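Maltose operon transcriptional repressor (Staphylococcus aureus subsp. aureus Mu50, PDB 3HCW) probably represses transcription of the maltose operon by binding DNA, its C-terminal fragment having a periplasmic binding protein-like fold as in LacI-type regulators. Local coordinates at residues Gly130-Ile135 with Asn191-Ile196; Val222-Phe227 with Arg282-Arg287. One frame throughout, in Å; residues are numbered along the deposited sequence.

Contacts 1 and 2 illustrate how neighbouring parallel strands are paired, and how a segment from the loop after the final strand is then fastened to one of them. Contact 1 pairs the beginnings of strands 133-139 and 194-198; contact 2 sets Arg282-Arg287 against strand 222-227, which lies beside strand 194-198 in the sheet. Their centres lie about 11 Å apart, and strand 194-198 joins them: Ile196 N lies 2.8 Å from Met223 O and Gln194 O 2.9 Å from Met223 N, probable hydrogen bonds of the sheet. Both belong to the periplasmic binding protein-like domain, on the same side of the chain's centre, with contact 1 about 24 Å and contact 2 about 19 Å from it, centre to centre.

Contact 1: Gly130-Ile135 with Asn191-Ile196; sequences GVDELI and NIKQAI
Asp132 holds the backbone of Lys193 at both its N and its O, with its carboxylate and its own amide. Lys193 N donates to Asp132 OD1 over 2.9 Å, nearly straight at 168° and on the anti lone pair of the carboxylate, while Asp132 N returns a 2.7 Å bond to Lys193 O. That carbonyl also takes Glu133 N, at 3.2 Å, so two successive amides share one acceptor just where the parallel pairing begins. With CG anti to its carbonyl carbon (chi1 -61°), Asp132 directs its carboxylate at the Lys193 amide. The Lys193 chain bends at its last two torsions; CE lies 3.4 Å from Gly130 O, and NZ is 4.1 Å from Asp132 OD1, near but not a salt bridge. Farther along, Gln194 NE2 meets Glu133 OE1 at 2.8 Å, nearly along the C-O axis of the carboxylate and close to the amide's own plane, although the two flat groups are turned 62° apart. Ile135 N to Ala195 O continues the parallel register; Ala195 N to Glu133 O is weak. On one face Ala195 CB touches Leu134 CD2 (3.9 Å) and Val131 CG1; on the other, Ile135 and Ile196 run alongside one another, CD1 of Ile135 4.0 Å from CG1 of Ile196. That second face packs against Leu183, Arg186 and Leu187 of helix 173-187. Strand 163-169 flanks Leu134, and strand 222-227 borders Gln194 and Ile196.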
# COMPACT_ATOMS: atom_id res chain seq x y z
N GLY A 130 13.80 17.92 -22.02
CA GLY A 130 13.32 18.51 -23.26
C GLY A 130 11.83 18.29 -23.46
O GLY A 130 11.42 17.22 -23.89
N VAL A 131 11.03 19.30 -23.12
CA VAL A 131 9.58 19.23 -23.34
C VAL A 131 9.04 20.51 -23.94
O VAL A 131 9.61 21.58 -23.76
CB VAL A 131 8.78 18.94 -22.04
CG1 VAL A 131 8.79 17.48 -21.71
CG2 VAL A 131 9.28 19.77 -20.88
N ASP A 132 7.93 20.39 -24.64
CA ASP A 132 7.26 21.54 -25.21
C ASP A 132 6.08 21.96 -24.35
O ASP A 132 5.90 23.14 -24.08
CB ASP A 132 6.82 21.25 -26.65
CG ASP A 132 8.00 20.94 -27.57
OD1 ASP A 132 8.06 19.81 -28.09
OD2 ASP A 132 8.87 21.82 -27.75
N GLU A 133 5.30 20.97 -23.91
CA GLU A 133 4.06 21.22 -23.19
C GLU A 133 3.97 20.38 -21.91
O GLU A 133 4.41 19.23 -21.89
CB GLU A 133 2.87 20.95 -24.12
CG GLU A 133 1.61 21.76 -23.83
CD GLU A 133 0.49 20.94 -23.19
OE1 GLU A 133 0.13 19.88 -23.75
OE2 GLU A 133 -0.04 21.37 -22.14
N LEU A 134 3.41 20.96 -20.85
CA LEU A 134 3.29 20.29 -19.55
C LEU A 134 1.84 20.19 -19.07
O LEU A 134 1.03 21.09 -19.30
CB LEU A 134 4.12 21.03 -18.50
CG LEU A 134 5.63 21.18 -18.72
CD1 LEU A 134 6.20 22.32 -17.90
CD2 LEU A 134 6.35 19.88 -18.40
N ILE A 135 1.52 19.08 -18.41
CA ILE A 135 0.20 18.84 -17.82
C ILE A 135 0.36 18.47 -16.35
O ILE A 135 1.12 17.56 -16.02
CB ILE A 135 -0.57 17.71 -18.57
CG1 ILE A 135 -0.71 18.02 -20.06
CG2 ILE A 135 -1.96 17.49 -17.96
CD1 ILE A 135 -0.61 16.79 -20.97
N ASN A 191 5.77 15.39 -33.01
CA ASN A 191 6.38 16.73 -32.99
C ASN A 191 6.26 17.48 -31.66
O ASN A 191 6.99 18.45 -31.44
CB ASN A 191 5.81 17.60 -34.13
CG ASN A 191 6.82 17.88 -35.23
OD1 ASN A 191 7.99 18.17 -34.96
ND2 ASN A 191 6.37 17.81 -36.47
N ILE A 192 5.34 17.06 -30.80
CA ILE A 192 5.15 17.72 -29.50
C ILE A 192 5.61 16.84 -28.34
O ILE A 192 5.08 15.74 -28.11
CB ILE A 192 3.69 18.27 -29.30
CG1 ILE A 192 3.41 19.45 -30.24
CG2 ILE A 192 3.49 18.78 -27.87
CD1 ILE A 192 2.69 19.08 -31.51
N LYS A 193 6.62 17.32 -27.62
CA LYS A 193 7.16 16.59 -26.48
C LYS A 193 6.39 16.95 -25.21
O LYS A 193 6.39 18.12 -24.78
CB LYS A 193 8.67 16.84 -26.36
CG LYS A 193 9.44 16.68 -27.69
CD LYS A 193 10.90 16.29 -27.51
CE LYS A 193 11.81 17.48 -27.25
NZ LYS A 193 11.91 18.40 -28.43
N GLN A 194 5.70 15.97 -24.62
CA GLN A 194 4.87 16.23 -23.43
C GLN A 194 5.27 15.47 -22.17
O GLN A 194 5.90 14.42 -22.23
CB GLN A 194 3.40 16.00 -23.74
CG GLN A 194 2.71 17.21 -24.35
CD GLN A 194 1.62 16.83 -25.31
OE1 GLN A 194 1.79 15.95 -26.16
NE2 GLN A 194 0.48 17.51 -25.20
N ALA A 195 4.89 16.04 -21.04
CA ALA A 195 5.06 15.42 -19.73
C ALA A 195 3.78 15.57 -18.92
O ALA A 195 3.13 16.63 -18.93
CB ALA A 195 6.24 16.04 -18.98
N ILE A 196 3.42 14.49 -18.23
CA ILE A 196 2.28 14.50 -17.31
C ILE A 196 2.80 14.37 -15.89
O ILE A 196 3.50 13.40 -15.56
CB ILE A 196 1.28 13.36 -17.61
CG1 ILE A 196 0.64 13.56 -18.99
CG2 ILE A 196 0.21 13.28 -16.51
CD1 ILE A 196 -0.02 12.31 -19.55

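Contact 2: Val222-Phe227 with Arg282-Arg287; sequences VMTATF and RKSTQR
A short 3-10 turn at Lys283-Ser284, following the last strand of the periplasmic binding protein-like fold, fastens the C-terminal end of the chain to strand 222-227. Thr224 is held at both its backbone polar atoms by Ser284: Thr224 N donates to Ser284 O over 3.0 Å, and Ser284 OG donates to Thr224 O at 2.5 Å, unusually short, so that the exact value is doubtful. In each bond the donor stands well above the carbonyl plane, about 40° out of it and not on a lone pair. The chi1 of Ser284 (71°), with OG between its own backbone N and carbonyl carbon, points the hydroxyl at Thr224 O; the same OG also accepts from Thr241 N. Ser284 CB packs 3.3 Å from Thr224 OG1, whose own hydrogen-bond partner is Gln240 OE1. Alongside, Thr285 CG2 rests 3.4 Å from Thr224 O and touches Ala225 CB more loosely. Met223 lies along the backbone of Thr285, its SD 3.8 Å from Thr285 O. Thr285 OG1 turns to Thr241 OG1 and His125 NE2, tying the turn to strand 241-244 and helix 115-129. Helix 115-129 also packs on Met223, Ala225 and Thr285, whereas His204 and Leu208 of helix 201-213 pack against Thr224.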
# COMPACT_ATOMS: atom_id res chain seq x y z
N VAL A 222 4.74 10.22 -24.10
CA VAL A 222 4.77 11.21 -23.03
C VAL A 222 5.65 10.75 -21.88
O VAL A 222 5.76 9.56 -21.61
CB VAL A 222 3.36 11.57 -22.45
CG1 VAL A 222 2.54 12.34 -23.44
CG2 VAL A 222 2.62 10.33 -21.94
N MET A 223 6.28 11.71 -21.21
CA MET A 223 7.04 11.44 -20.00
C MET A 223 6.12 11.63 -18.79
O MET A 223 5.19 12.46 -18.81
CB MET A 223 8.27 12.37 -19.91
CG MET A 223 9.43 12.11 -20.93
SD MET A 223 10.89 13.19 -20.69
CE MET A 223 10.15 14.69 -20.10
N THR A 224 6.35 10.86 -17.73
CA THR A 224 5.49 10.95 -16.55
C THR A 224 6.31 11.01 -15.29
O THR A 224 7.44 10.51 -15.25
CB THR A 224 4.43 9.80 -16.46
OG1 THR A 224 5.10 8.53 -16.36
CG2 THR A 224 3.51 9.78 -17.68
N ALA A 225 5.74 11.66 -14.28
CA ALA A 225 6.35 11.80 -12.97
C ALA A 225 5.28 12.16 -11.94
O ALA A 225 4.19 12.60 -12.29
CB ALA A 225 7.44 12.88 -13.01
N THR A 226 5.60 11.96 -10.66
CA THR A 226 4.66 12.22 -9.57
C THR A 226 5.35 12.51 -8.24
O THR A 226 6.56 12.71 -8.20
CB THR A 226 3.66 11.05 -9.41
OG1 THR A 226 2.67 11.38 -8.42
CG2 THR A 226 4.36 9.75 -9.05
N PHE A 227 4.57 12.55 -7.16
CA PHE A 227 5.08 12.78 -5.81
C PHE A 227 4.82 11.59 -4.90
O PHE A 227 3.92 10.80 -5.17
CB PHE A 227 4.44 14.02 -5.18
CG PHE A 227 4.70 15.29 -5.94
CD1 PHE A 227 5.70 16.17 -5.52
CD2 PHE A 227 3.94 15.61 -7.05
CE1 PHE A 227 5.92 17.35 -6.22
CE2 PHE A 227 4.14 16.78 -7.74
CZ PHE A 227 5.12 17.64 -7.34
N ARG A 282 13.79 7.93 -12.70
CA ARG A 282 13.57 6.57 -13.20
C ARG A 282 13.26 6.60 -14.70
O ARG A 282 13.42 7.64 -15.34
CB ARG A 282 12.46 5.87 -12.38
CG ARG A 282 12.79 5.69 -10.89
CD ARG A 282 12.06 4.49 -10.27
NE ARG A 282 12.40 4.35 -8.85
CZ ARG A 282 11.78 5.01 -7.86
NH1 ARG A 282 10.78 5.84 -8.13
NH2 ARG A 282 12.18 4.85 -6.61
N LYS A 283 12.80 5.47 -15.25
CA LYS A 283 12.59 5.32 -16.69
C LYS A 283 11.57 6.31 -17.30
O LYS A 283 11.74 6.75 -18.44
CB LYS A 283 12.23 3.85 -17.00
CG LYS A 283 11.59 3.55 -18.38
CD LYS A 283 12.58 3.68 -19.55
CE LYS A 283 13.37 2.40 -19.78
NZ LYS A 283 14.38 2.57 -20.86
N SER A 284 10.56 6.70 -16.53
CA SER A 284 9.45 7.49 -17.07
C SER A 284 9.80 8.92 -17.48
O SER A 284 9.02 9.58 -18.14
CB SER A 284 8.27 7.50 -16.10
OG SER A 284 8.57 8.27 -14.96
N THR A 285 10.98 9.41 -17.08
CA THR A 285 11.51 10.66 -17.64
C THR A 285 12.85 10.47 -18.36
O THR A 285 13.57 11.44 -18.57
CB THR A 285 11.67 11.77 -16.58
OG1 THR A 285 12.53 11.31 -15.52
CG2 THR A 285 10.32 12.21 -16.01
N GLN A 286 13.19 9.25 -18.72
CA GLN A 286 14.49 9.00 -19.34
C GLN A 286 14.37 8.54 -20.79
O GLN A 286 13.64 7.59 -21.08
CB GLN A 286 15.31 8.00 -18.52
CG GLN A 286 16.00 8.64 -17.32
CD GLN A 286 16.80 7.65 -16.48
OE1 GLN A 286 16.41 6.49 -16.31
NE2 GLN A 286 17.92 8.12 -15.93
N ARG A 287 15.08 9.22 -21.69
CA ARG A 287 15.07 8.86 -23.10
C ARG A 287 15.82 7.56 -23.32
O ARG A 287 16.87 7.32 -22.72
CB ARG A 287 15.65 9.98 -23.96
CG ARG A 287 14.67 11.11 -24.20
CD ARG A 287 15.34 12.32 -24.81
NE ARG A 287 14.58 13.55 -24.56
CZ ARG A 287 13.52 13.95 -25.27
NH1 ARG A 287 13.07 13.23 -26.29
NH2 ARG A 287 12.91 15.08 -24.94